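Local coordinates for protein L-Ribose isomerase (Acinetobacter, PDB 4Q0S) that isomerises the rare sugar L-ribose, probably to L-ribulose, in a metal-containing cupin barrel whose active site here holds cobalt and ribitol, at residues P139-E144 with R195-A200; A49-G54 with M74-S79; K169-S174 with S247-T252. All coordinates share one frame; numbering follows the deposited sequence.

Interaction 1 (P139-E144 with R195-A200). With CO (cobalt (II) ion), chain B.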
ATOM      1  N   PRO A 139      11.191  24.600  21.161  1.00 28.28           N
ATOM      2  CA  PRO A 139      10.556  23.869  22.260  1.00 28.45           C
ATOM      3  C   PRO A 139       9.707  24.747  23.187  1.00 30.14           C
ATOM      4  O   PRO A 139       8.921  24.233  23.990  1.00 28.57           O
ATOM      5  CB  PRO A 139      11.741  23.219  22.965  1.00 27.48           C
ATOM      6  CG  PRO A 139      12.824  24.218  22.761  1.00 31.42           C
ATOM      7  CD  PRO A 139      12.655  24.616  21.317  1.00 28.27           C
ATOM      8  N   THR A 140       9.865  26.065  23.084  1.00 30.30           N
ATOM      9  CA  THR A 140       9.066  26.975  23.900  1.00 34.11           C
ATOM     10  C   THR A 140       8.076  27.697  23.004  1.00 36.55           C
ATOM     11  O   THR A 140       8.388  28.038  21.864  1.00 35.45           O
ATOM     12  CB  THR A 140       9.925  28.036  24.642  1.00 33.28           C
ATOM     13  OG1 THR A 140      10.844  28.641  23.730  1.00 32.72           O
ATOM     14  CG2 THR A 140      10.681  27.406  25.782  1.00 34.44           C
ATOM     15  N   PRO A 141       6.857  27.930  23.505  1.00 39.90           N
ATOM     16  CA  PRO A 141       5.854  28.622  22.698  1.00 43.06           C
ATOM     17  C   PRO A 141       6.167  30.106  22.620  1.00 45.56           C
ATOM     18  O   PRO A 141       7.017  30.604  23.358  1.00 44.20           O
ATOM     19  CB  PRO A 141       4.561  28.349  23.457  1.00 42.79           C
ATOM     20  CG  PRO A 141       5.024  28.345  24.877  1.00 41.35           C
ATOM     21  CD  PRO A 141       6.294  27.520  24.804  1.00 40.04           C
ATOM     22  N   SER A 142       5.492  30.801  21.715  1.00 48.93           N
ATOM     23  CA  SER A 142       5.679  32.234  21.576  1.00 55.14           C
ATOM     24  C   SER A 142       4.751  32.867  22.609  1.00 58.42           C
ATOM     25  O   SER A 142       3.566  32.532  22.671  1.00 59.57           O
ATOM     26  CB  SER A 142       5.277  32.688  20.177  1.00 55.53           C
ATOM     27  OG  SER A 142       3.890  32.485  19.976  1.00 59.34           O
ATOM     28  N   ALA A 143       5.286  33.766  23.428  1.00 61.35           N
ATOM     29  CA  ALA A 143       4.483  34.422  24.452  1.00 63.94           C
ATOM     30  C   ALA A 143       3.495  35.404  23.834  1.00 66.20           C
ATOM     31  O   ALA A 143       3.878  36.269  23.045  1.00 66.42           O
ATOM     32  CB  ALA A 143       5.388  35.144  25.440  1.00 64.09           C
ATOM     33  N   GLU A 144       2.222  35.263  24.192  1.00 68.95           N
ATOM     34  CA  GLU A 144       1.185  36.152  23.679  1.00 71.46           C
ATOM     35  C   GLU A 144       0.865  37.209  24.735  1.00 71.74           C
ATOM     36  O   GLU A 144       0.201  36.929  25.733  1.00 72.01           O
ATOM     37  CB  GLU A 144      -0.074  35.357  23.327  1.00 72.74           C
ATOM     38  CG  GLU A 144      -1.114  36.170  22.572  1.00 75.58           C
ATOM     39  CD  GLU A 144      -2.275  35.327  22.083  1.00 76.92           C
ATOM     40  OE1 GLU A 144      -3.015  34.777  22.926  1.00 77.19           O
ATOM     41  OE2 GLU A 144      -2.443  35.211  20.849  1.00 77.84           O
ATOM     42  N   ARG A 195       0.232  24.410  19.150  1.00 26.38           N
ATOM     43  CA  ARG A 195       0.040  25.740  18.615  1.00 26.68           C
ATOM     44  C   ARG A 195       1.014  26.672  19.339  1.00 27.31           C
ATOM     45  O   ARG A 195       1.461  26.370  20.444  1.00 25.42           O
ATOM     46  CB  ARG A 195      -1.398  26.194  18.865  1.00 27.54           C
ATOM     47  CG  ARG A 195      -1.811  26.124  20.331  1.00 28.93           C
ATOM     48  CD  ARG A 195      -3.191  26.715  20.549  1.00 30.95           C
ATOM     49  NE  ARG A 195      -4.260  25.838  20.082  1.00 31.26           N
ATOM     50  CZ  ARG A 195      -4.694  24.770  20.743  1.00 28.68           C
ATOM     51  NH1 ARG A 195      -4.150  24.444  21.906  1.00 29.06           N
ATOM     52  NH2 ARG A 195      -5.679  24.035  20.245  1.00 30.89           N
ATOM     53  N   LYS A 196       1.332  27.791  18.694  1.00 28.78           N
ATOM     54  CA  LYS A 196       2.232  28.818  19.210  1.00 31.37           C
ATOM     55  C   LYS A 196       3.703  28.421  19.212  1.00 31.45           C
ATOM     56  O   LYS A 196       4.546  29.134  19.753  1.00 31.60           O
ATOM     57  CB  LYS A 196       1.788  29.272  20.608  1.00 32.28           C
ATOM     58  CG  LYS A 196       0.459  30.036  20.590  1.00 31.91           C
ATOM     59  CD  LYS A 196       0.048  30.494  21.979  1.00 33.83           C
ATOM     60  CE  LYS A 196      -1.156  31.429  21.925  1.00 33.36           C
ATOM     61  NZ  LYS A 196      -2.338  30.759  21.331  1.00 34.76           N
ATOM     62  N   HIS A 197       4.012  27.293  18.580  1.00 29.97           N
ATOM     63  CA  HIS A 197       5.392  26.833  18.489  1.00 28.89           C
ATOM     64  C   HIS A 197       5.932  27.007  17.088  1.00 29.05           C
ATOM     65  O   HIS A 197       5.295  26.595  16.120  1.00 30.58           O
ATOM     66  CB  HIS A 197       5.492  25.359  18.878  1.00 29.30           C
ATOM     67  CG  HIS A 197       5.485  25.132  20.352  1.00 29.15           C
ATOM     68  ND1 HIS A 197       6.640  25.116  21.104  1.00 29.25           N
ATOM     69  CD2 HIS A 197       4.463  24.974  21.223  1.00 28.38           C
ATOM     70  CE1 HIS A 197       6.327  24.959  22.378  1.00 31.12           C
ATOM     71  NE2 HIS A 197       5.013  24.872  22.477  1.00 30.06           N
ATOM     72  N   LEU A 198       7.104  27.621  16.982  1.00 29.10           N
ATOM     73  CA  LEU A 198       7.747  27.806  15.690  1.00 29.27           C
ATOM     74  C   LEU A 198       8.158  26.440  15.163  1.00 28.67           C
ATOM     75  O   LEU A 198       8.692  25.611  15.902  1.00 29.73           O
ATOM     76  CB  LEU A 198       8.997  28.672  15.822  1.00 29.23           C
ATOM     77  CG  LEU A 198       8.824  30.170  16.064  1.00 29.79           C
ATOM     78  CD1 LEU A 198      10.162  30.758  16.493  1.00 27.88           C
ATOM     79  CD2 LEU A 198       8.313  30.843  14.792  1.00 27.73           C
ATOM     80  N   HIS A 199       7.905  26.197  13.885  1.00 28.36           N
ATOM     81  CA  HIS A 199       8.287  24.929  13.295  1.00 25.57           C
ATOM     82  C   HIS A 199       8.490  25.030  11.795  1.00 24.12           C
ATOM     83  O   HIS A 199       7.989  25.943  11.137  1.00 22.84           O
ATOM     84  CB  HIS A 199       7.258  23.838  13.620  1.00 24.20           C
ATOM     85  CG  HIS A 199       5.868  24.151  13.161  1.00 25.45           C
ATOM     86  ND1 HIS A 199       5.061  25.071  13.796  1.00 23.94           N
ATOM     87  CD2 HIS A 199       5.149  23.680  12.114  1.00 24.35           C
ATOM     88  CE1 HIS A 199       3.906  25.155  13.158  1.00 25.63           C
ATOM     89  NE2 HIS A 199       3.933  24.321  12.133  1.00 25.44           N
ATOM     90  N   ALA A 200       9.267  24.086  11.281  1.00 23.14           N
ATOM     91  CA  ALA A 200       9.589  23.983   9.872  1.00 25.27           C
ATOM     92  C   ALA A 200      10.040  22.542   9.670  1.00 25.27           C
ATOM     93  O   ALA A 200      10.361  21.843  10.632  1.00 24.60           O
ATOM     94  CB  ALA A 200      10.725  24.945   9.512  1.00 24.11           C
TER
HETATM   95 CO    CO B 501       2.233  24.600  10.586  1.00 34.28          CO
HETATM   96  O   HOH W   1       8.113  29.069  19.415  1.00 30.41           O
HETATM   97  O   HOH W   2      -4.293  32.386  21.994  1.00 35.14           O
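The loop after strand 132-137 lies against the turn that leads into the metal ligand H199, with P141 and S142 meeting K196 and H197. The main bond is S142 N to K196 O, at 2.7 Å with an N-H...O angle of 149°. S142 OG adds a weak second bond to the same oxygen. P141 CA also offers it a CH...O contact. P141 lies beside H197, and its CB sits over one face of the imidazole, 4.0 Å from the ring centroid. P139 O comes in at the ring edge, 3.1 Å from H197 CE1. With CG anti to its carbonyl carbon (chi1 -79°), the H197 ring reaches toward the loop, where ND1 bonds S138 O. Two waters fill in the polar contacts. One donates to T140 O and accepts from L198 N. The other links E144 OE1 to K196 NZ, whose separation of 4.4 Å is too long for a salt bridge. K196 NZ is also held by G120 O and by G87 O of the second subunit. Behind this turn, H199 ND1 gives a nearly straight bond to H197 O at 2.8 Å, in the plane of its ring. That bond fixes the ring's rotation and leaves NE2 to bind cobalt at 2.3 Å. H117, H119 and E124 complete the protein ligands, the three-histidine, one-glutamate metal site characteristic of cupins.

Interaction 2 (A49-G54 with M74-S79). With RB0 (D-ribitol), chain C.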
ATOM      1  N   ALA A  49      -2.989  23.628  -4.505  1.00 28.13           N
ATOM      2  CA  ALA A  49      -2.275  22.537  -3.854  1.00 26.86           C
ATOM      3  C   ALA A  49      -0.764  22.727  -3.870  1.00 26.35           C
ATOM      4  O   ALA A  49      -0.087  22.427  -2.889  1.00 27.52           O
ATOM      5  CB  ALA A  49      -2.649  21.204  -4.512  1.00 26.51           C
ATOM      6  N   GLY A  50      -0.230  23.214  -4.985  1.00 26.92           N
ATOM      7  CA  GLY A  50       1.203  23.433  -5.084  1.00 26.78           C
ATOM      8  C   GLY A  50       1.540  24.810  -4.542  1.00 28.68           C
ATOM      9  O   GLY A  50       1.072  25.816  -5.071  1.00 29.19           O
ATOM     10  N   ILE A  51       2.359  24.855  -3.494  1.00 27.45           N
ATOM     11  CA  ILE A  51       2.716  26.115  -2.846  1.00 27.58           C
ATOM     12  C   ILE A  51       4.189  26.509  -2.948  1.00 27.37           C
ATOM     13  O   ILE A  51       5.087  25.694  -2.743  1.00 29.71           O
ATOM     14  CB  ILE A  51       2.330  26.055  -1.347  1.00 27.33           C
ATOM     15  CG1 ILE A  51       0.855  25.672  -1.212  1.00 26.97           C
ATOM     16  CG2 ILE A  51       2.590  27.399  -0.664  1.00 28.36           C
ATOM     17  CD1 ILE A  51       0.471  25.221   0.200  1.00 23.95           C
ATOM     18  N   VAL A  52       4.430  27.774  -3.268  1.00 28.50           N
ATOM     19  CA  VAL A  52       5.785  28.311  -3.359  1.00 29.40           C
ATOM     20  C   VAL A  52       5.768  29.490  -2.383  1.00 30.68           C
ATOM     21  O   VAL A  52       4.984  30.425  -2.550  1.00 31.57           O
ATOM     22  CB  VAL A  52       6.102  28.795  -4.793  1.00 29.46           C
ATOM     23  CG1 VAL A  52       7.525  29.329  -4.866  1.00 28.13           C
ATOM     24  CG2 VAL A  52       5.922  27.636  -5.778  1.00 28.65           C
ATOM     25  N   PHE A  53       6.616  29.432  -1.359  1.00 30.29           N
ATOM     26  CA  PHE A  53       6.645  30.469  -0.329  1.00 30.99           C
ATOM     27  C   PHE A  53       7.477  31.712  -0.626  1.00 31.75           C
ATOM     28  O   PHE A  53       8.541  31.917  -0.038  1.00 32.24           O
ATOM     29  CB  PHE A  53       7.102  29.864   1.004  1.00 30.12           C
ATOM     30  CG  PHE A  53       6.214  28.747   1.505  1.00 29.43           C
ATOM     31  CD1 PHE A  53       6.454  27.427   1.132  1.00 29.83           C
ATOM     32  CD2 PHE A  53       5.142  29.022   2.349  1.00 31.67           C
ATOM     33  CE1 PHE A  53       5.641  26.393   1.598  1.00 29.22           C
ATOM     34  CE2 PHE A  53       4.318  27.997   2.822  1.00 30.64           C
ATOM     35  CZ  PHE A  53       4.569  26.680   2.446  1.00 30.26           C
ATOM     36  N   GLY A  54       6.981  32.548  -1.526  1.00 33.22           N
ATOM     37  CA  GLY A  54       7.698  33.765  -1.857  1.00 35.70           C
ATOM     38  C   GLY A  54       8.258  33.816  -3.262  1.00 35.68           C
ATOM     39  O   GLY A  54       8.663  32.797  -3.824  1.00 35.02           O
ATOM     40  N   MET A  74       6.069  23.344  -1.352  1.00 26.74           N
ATOM     41  CA  MET A  74       5.505  22.048  -1.012  1.00 26.71           C
ATOM     42  C   MET A  74       4.126  21.909  -1.611  1.00 25.38           C
ATOM     43  O   MET A  74       3.565  22.864  -2.153  1.00 24.78           O
ATOM     44  CB  MET A  74       5.371  21.925   0.503  1.00 25.27           C
ATOM     45  CG  MET A  74       4.246  22.804   1.043  1.00 27.74           C
ATOM     46  SD  MET A  74       4.243  22.973   2.825  1.00 31.80           S
ATOM     47  CE  MET A  74       3.850  21.273   3.290  1.00 27.54           C
ATOM     48  N   ILE A  75       3.574  20.710  -1.476  1.00 24.24           N
ATOM     49  CA  ILE A  75       2.241  20.427  -1.975  1.00 24.34           C
ATOM     50  C   ILE A  75       1.384  19.983  -0.807  1.00 24.03           C
ATOM     51  O   ILE A  75       1.854  19.257   0.068  1.00 24.68           O
ATOM     52  CB  ILE A  75       2.257  19.291  -3.025  1.00 24.81           C
ATOM     53  CG1 ILE A  75       2.969  19.766  -4.288  1.00 24.63           C
ATOM     54  CG2 ILE A  75       0.827  18.838  -3.327  1.00 24.35           C
ATOM     55  CD1 ILE A  75       2.992  18.745  -5.384  1.00 25.06           C
ATOM     56  N   ILE A  76       0.135  20.430  -0.786  1.00 22.75           N
ATOM     57  CA  ILE A  76      -0.780  20.036   0.271  1.00 24.42           C
ATOM     58  C   ILE A  76      -2.116  19.685  -0.355  1.00 24.45           C
ATOM     59  O   ILE A  76      -2.676  20.477  -1.111  1.00 24.15           O
ATOM     60  CB  ILE A  76      -1.019  21.167   1.301  1.00 25.22           C
ATOM     61  CG1 ILE A  76       0.297  21.537   1.992  1.00 27.58           C
ATOM     62  CG2 ILE A  76      -2.046  20.715   2.337  1.00 25.16           C
ATOM     63  CD1 ILE A  76       0.167  22.690   2.995  1.00 27.65           C
ATOM     64  N   PHE A  77      -2.598  18.479  -0.067  1.00 23.47           N
ATOM     65  CA  PHE A  77      -3.891  18.028  -0.559  1.00 23.48           C
ATOM     66  C   PHE A  77      -4.733  17.909   0.702  1.00 23.11           C
ATOM     67  O   PHE A  77      -4.536  17.006   1.514  1.00 22.22           O
ATOM     68  CB  PHE A  77      -3.787  16.664  -1.254  1.00 24.14           C
ATOM     69  CG  PHE A  77      -3.009  16.690  -2.543  1.00 26.05           C
ATOM     70  CD1 PHE A  77      -3.399  17.513  -3.596  1.00 27.82           C
ATOM     71  CD2 PHE A  77      -1.901  15.868  -2.716  1.00 25.30           C
ATOM     72  CE1 PHE A  77      -2.695  17.512  -4.807  1.00 26.97           C
ATOM     73  CE2 PHE A  77      -1.190  15.855  -3.920  1.00 24.07           C
ATOM     74  CZ  PHE A  77      -1.588  16.678  -4.966  1.00 27.22           C
ATOM     75  N   GLU A  78      -5.659  18.843   0.869  1.00 23.75           N
ATOM     76  CA  GLU A  78      -6.517  18.870   2.039  1.00 24.70           C
ATOM     77  C   GLU A  78      -7.791  18.053   1.840  1.00 24.68           C
ATOM     78  O   GLU A  78      -8.603  18.364   0.969  1.00 22.71           O
ATOM     79  CB  GLU A  78      -6.842  20.329   2.355  1.00 26.54           C
ATOM     80  CG  GLU A  78      -7.806  20.570   3.487  1.00 28.28           C
ATOM     81  CD  GLU A  78      -8.044  22.057   3.703  1.00 29.49           C
ATOM     82  OE1 GLU A  78      -7.209  22.707   4.363  1.00 31.43           O
ATOM     83  OE2 GLU A  78      -9.059  22.578   3.196  1.00 30.36           O
ATOM     84  N   SER A  79      -7.960  17.005   2.647  1.00 24.07           N
ATOM     85  CA  SER A  79      -9.140  16.144   2.539  1.00 23.49           C
ATOM     86  C   SER A  79     -10.225  16.540   3.529  1.00 24.75           C
ATOM     87  O   SER A  79     -11.381  16.128   3.402  1.00 24.59           O
ATOM     88  CB  SER A  79      -8.764  14.680   2.774  1.00 23.76           C
ATOM     89  OG  SER A  79      -8.359  14.454   4.117  1.00 22.95           O
TER
HETATM   90  C1  RB0 C 502       1.832  25.104   5.879  1.00 51.96           C
HETATM   91  O1  RB0 C 502       1.684  26.133   4.916  1.00 52.84           O
HETATM   92  C2  RB0 C 502       0.468  24.520   6.212  1.00 51.75           C
HETATM   93  O2  RB0 C 502      -0.280  25.447   6.996  1.00 51.95           O
HETATM   94  C3  RB0 C 502       0.620  23.174   6.949  1.00 49.21           C
HETATM   95  O3  RB0 C 502      -0.645  22.535   7.050  1.00 47.86           O
HETATM   96  C4  RB0 C 502       1.239  23.314   8.345  1.00 46.55           C
HETATM   97  O4  RB0 C 502       1.082  24.645   8.813  1.00 44.57           O
HETATM   98  C5  RB0 C 502       2.720  22.947   8.303  1.00 45.36           C
HETATM   99  O5  RB0 C 502       3.255  22.915   9.626  1.00 37.84           O
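F53 and M74 meet with the sulfur at the ring edge. M74 SD is 5.0 Å from the ring centroid and 84° off the ring normal, which makes a Met-aromatic contact. Its closest ring atom is F53 CZ, at 3.7 Å. The same rim faces the bound ribitol, whose O1 lies in the ring plane 3.8 Å from F53 CZ. I51 CG2 rests over one face of the ring, offset toward its rim. M74 places CG between its backbone N and carbonyl carbon (chi1 72°), which sends CG and SD along the F53 edge, with CG 3.9 Å from F53 CE1. I51 and I76 approach at an angle and touch through their CD1 methyls at 3.8 Å. I76 CD1 also packs on ribitol C2 at 3.7 Å. A different group gathers round A49 and F77. A49 CB meets F77 CE1 obliquely, while I75 CG2 lies over a face of the F77 ring. I51 and M74 form an antiparallel hydrogen-bonded pair, with I51 N to M74 O at 2.7 Å and M74 N to I51 O at 2.9 Å. I76 N bonds A49 O, and G50 faces I75 as a non-hydrogen-bonded pair. F53 and I76 line the sugar pocket, while I75 and F77 pack on helix 19-35. Strand 50-52, at the edge of its sheet within the chain, pairs with strand 73-82 in the cupin barrel.

Interaction 3 (K169-S174 with S247-T252). With NCO (cobalt hexammine(III)), chain E.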
ATOM      1  N   LYS A 169      18.688  30.137   0.317  1.00 36.35           N
ATOM      2  CA  LYS A 169      19.461  31.371   0.255  1.00 38.13           C
ATOM      3  C   LYS A 169      18.569  32.554   0.591  1.00 36.62           C
ATOM      4  O   LYS A 169      17.511  32.736  -0.013  1.00 35.94           O
ATOM      5  CB  LYS A 169      20.054  31.567  -1.143  1.00 41.39           C
ATOM      6  CG  LYS A 169      20.984  30.457  -1.601  1.00 45.72           C
ATOM      7  CD  LYS A 169      22.193  30.320  -0.688  1.00 50.52           C
ATOM      8  CE  LYS A 169      23.180  29.309  -1.247  1.00 52.08           C
ATOM      9  NZ  LYS A 169      22.510  28.011  -1.555  1.00 54.29           N
ATOM     10  N   GLY A 170      18.999  33.358   1.556  1.00 36.70           N
ATOM     11  CA  GLY A 170      18.220  34.518   1.947  1.00 35.57           C
ATOM     12  C   GLY A 170      17.113  34.204   2.933  1.00 36.68           C
ATOM     13  O   GLY A 170      16.300  35.069   3.250  1.00 37.90           O
ATOM     14  N   ARG A 171      17.076  32.967   3.420  1.00 35.95           N
ATOM     15  CA  ARG A 171      16.052  32.547   4.378  1.00 37.02           C
ATOM     16  C   ARG A 171      16.710  31.913   5.603  1.00 37.25           C
ATOM     17  O   ARG A 171      16.030  31.533   6.555  1.00 37.75           O
ATOM     18  CB  ARG A 171      15.112  31.512   3.734  1.00 37.16           C
ATOM     19  CG  ARG A 171      14.363  31.986   2.494  1.00 36.41           C
ATOM     20  CD  ARG A 171      13.278  32.987   2.845  1.00 35.35           C
ATOM     21  NE  ARG A 171      12.597  33.492   1.657  1.00 37.90           N
ATOM     22  CZ  ARG A 171      11.481  32.983   1.146  1.00 40.12           C
ATOM     23  NH1 ARG A 171      10.896  31.942   1.718  1.00 40.64           N
ATOM     24  NH2 ARG A 171      10.940  33.523   0.063  1.00 39.48           N
ATOM     25  N   GLU A 172      18.035  31.803   5.576  1.00 37.41           N
ATOM     26  CA  GLU A 172      18.768  31.177   6.668  1.00 37.90           C
ATOM     27  C   GLU A 172      18.373  31.631   8.068  1.00 37.55           C
ATOM     28  O   GLU A 172      18.006  30.810   8.912  1.00 37.32           O
ATOM     29  CB  GLU A 172      20.276  31.368   6.480  1.00 39.01           C
ATOM     30  CG  GLU A 172      20.824  30.729   5.214  1.00 40.08           C
ATOM     31  CD  GLU A 172      20.888  31.698   4.053  1.00 40.31           C
ATOM     32  OE1 GLU A 172      20.037  32.609   3.991  1.00 39.92           O
ATOM     33  OE2 GLU A 172      21.788  31.544   3.196  1.00 40.44           O
ATOM     34  N   SER A 173      18.441  32.934   8.313  1.00 37.21           N
ATOM     35  CA  SER A 173      18.124  33.481   9.628  1.00 34.29           C
ATOM     36  C   SER A 173      16.718  33.172  10.135  1.00 33.78           C
ATOM     37  O   SER A 173      16.474  33.212  11.340  1.00 32.80           O
ATOM     38  CB  SER A 173      18.344  34.998   9.630  1.00 34.59           C
ATOM     39  OG  SER A 173      17.445  35.649   8.755  1.00 35.07           O
ATOM     40  N   SER A 174      15.793  32.859   9.233  1.00 31.30           N
ATOM     41  CA  SER A 174      14.432  32.561   9.663  1.00 29.32           C
ATOM     42  C   SER A 174      14.384  31.273  10.486  1.00 28.44           C
ATOM     43  O   SER A 174      13.416  31.023  11.205  1.00 26.28           O
ATOM     44  CB  SER A 174      13.500  32.439   8.451  1.00 32.82           C
ATOM     45  OG  SER A 174      13.817  31.302   7.665  1.00 30.22           O
ATOM     46  N   SER A 247       9.717  34.564   7.906  1.00 47.43           N
ATOM     47  CA  SER A 247      10.153  35.374   6.775  1.00 49.97           C
ATOM     48  C   SER A 247       8.929  36.009   6.121  1.00 51.05           C
ATOM     49  O   SER A 247       7.983  35.310   5.759  1.00 50.41           O
ATOM     50  CB  SER A 247      10.883  34.500   5.758  1.00 50.93           C
ATOM     51  OG  SER A 247      11.455  35.297   4.737  1.00 57.27           O
ATOM     52  N   ASP A 248       8.943  37.330   5.967  1.00 53.24           N
ATOM     53  CA  ASP A 248       7.806  38.027   5.369  1.00 55.90           C
ATOM     54  C   ASP A 248       7.529  37.602   3.935  1.00 57.60           C
ATOM     55  O   ASP A 248       6.380  37.625   3.484  1.00 56.84           O
ATOM     56  CB  ASP A 248       8.013  39.543   5.419  1.00 57.06           C
ATOM     57  CG  ASP A 248       8.070  40.076   6.837  1.00 58.21           C
ATOM     58  OD1 ASP A 248       9.146  39.983   7.465  1.00 58.45           O
ATOM     59  OD2 ASP A 248       7.032  40.573   7.326  1.00 58.51           O
ATOM     60  N   ALA A 249       8.582  37.218   3.222  1.00 59.10           N
ATOM     61  CA  ALA A 249       8.441  36.786   1.838  1.00 62.46           C
ATOM     62  C   ALA A 249       7.557  35.545   1.746  1.00 64.32           C
ATOM     63  O   ALA A 249       6.873  35.330   0.748  1.00 64.80           O
ATOM     64  CB  ALA A 249       9.815  36.493   1.244  1.00 62.54           C
ATOM     65  N   ALA A 250       7.569  34.739   2.804  1.00 66.75           N
ATOM     66  CA  ALA A 250       6.792  33.506   2.847  1.00 68.71           C
ATOM     67  C   ALA A 250       5.291  33.702   3.050  1.00 70.64           C
ATOM     68  O   ALA A 250       4.485  32.996   2.443  1.00 71.40           O
ATOM     69  CB  ALA A 250       7.344  32.594   3.934  1.00 68.04           C
ATOM     70  N   ASN A 251       4.913  34.652   3.901  1.00 72.86           N
ATOM     71  CA  ASN A 251       3.497  34.904   4.181  1.00 75.19           C
ATOM     72  C   ASN A 251       2.677  35.277   2.953  1.00 76.19           C
ATOM     73  O   ASN A 251       1.537  34.838   2.799  1.00 76.74           O
ATOM     74  CB  ASN A 251       3.340  36.013   5.226  1.00 76.11           C
ATOM     75  CG  ASN A 251       2.862  35.488   6.567  1.00 77.51           C
ATOM     76  OD1 ASN A 251       3.639  34.929   7.344  1.00 78.03           O
ATOM     77  ND2 ASN A 251       1.572  35.655   6.841  1.00 77.64           N
ATOM     78  N   THR A 252       3.260  36.093   2.083  1.00 77.24           N
ATOM     79  CA  THR A 252       2.574  36.540   0.878  1.00 78.52           C
ATOM     80  C   THR A 252       2.316  35.423  -0.135  1.00 78.99           C
ATOM     81  O   THR A 252       1.168  35.030  -0.358  1.00 79.15           O
ATOM     82  CB  THR A 252       3.370  37.663   0.189  1.00 78.52           C
ATOM     83  OG1 THR A 252       4.667  37.177  -0.182  1.00 78.77           O
ATOM     84  CG2 THR A 252       3.535  38.845   1.136  1.00 78.79           C
TER
HETATM   85 CO   NCO E 504       6.217  38.605  10.734  1.00 45.06          CO
HETATM   86  N1  NCO E 504       5.226  39.132  12.146  1.00 47.14           N
HETATM   87  N2  NCO E 504       5.667  40.051   9.810  1.00 47.44           N
HETATM   88  N3  NCO E 504       6.770  37.153  11.666  1.00 47.05           N
HETATM   89  N4  NCO E 504       4.804  37.668  10.102  1.00 46.62           N
HETATM   90  N5  NCO E 504       7.626  39.538  11.367  1.00 45.19           N
HETATM   91  N6  NCO E 504       7.206  38.082   9.316  1.00 46.68           N
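R171 NH2 is gripped by two acceptors, D56 OD1 in a salt bridge and F53 O in a hydrogen bond, while CD packs on S247 and the guanidinium on A249. R171 NH1 forms a further salt bridge with E72 OE1. These partners fix the guanidinium plane, and helix 248-254 lies against it. A249 CB approaches NH2 obliquely, at 3.4 Å. A250 N lies over one face of the group, and A250 CB is 4.2 Å from NH1. A bend at chi2 (-72°) turns the arginine chain so that CD passes S247 OG at 3.5 Å. No hydrogen bond crosses between the two segments, so the contact is made by packing. S247 is the N-cap residue of the helix. Its carbonyl oxygen accepts from A250 N at 3.0 Å in the first turn. A positive group beside a helix start would tend to be unfavourable, and the acids D56 and E72 probably offset it. S174 CB meets S247 CB at 4.3 Å. The turn carrying S174 is closed by S174 N bonding R171 O at 3.0 Å. D248, one residue on from S247, accepts a hydrogen bond at OD2 from cobalt hexammine N2 at 2.9 Å. The contact thus joins the long loop between strands 132-137 and 180-185 to the start of helix 248-254, which follows the short strand 244-245.

Overall arrangement
Interactions 2 and 3 touch directly. The bond from R171 to F53 O (NH2 to O 2.9 Å) joins them, and F53 CB packs on A250 CB at 4.0 Å. Their centres are about 17 Å apart. Interaction 1 touches neither. Its nearest atoms are about 6 Å from interaction 3 and about 9 Å from interaction 2. V246 spans part of the gap to interaction 3, since both L198 and S174 pack on it. The active site joins interactions 1 and 2. H199 holds the cobalt, which lies 2.1 Å from ribitol O4 and 2.2 Å from O5, while F53 and I76 line the other end of the sugar. R254, on the helix of interaction 3, also bonds the ribitol.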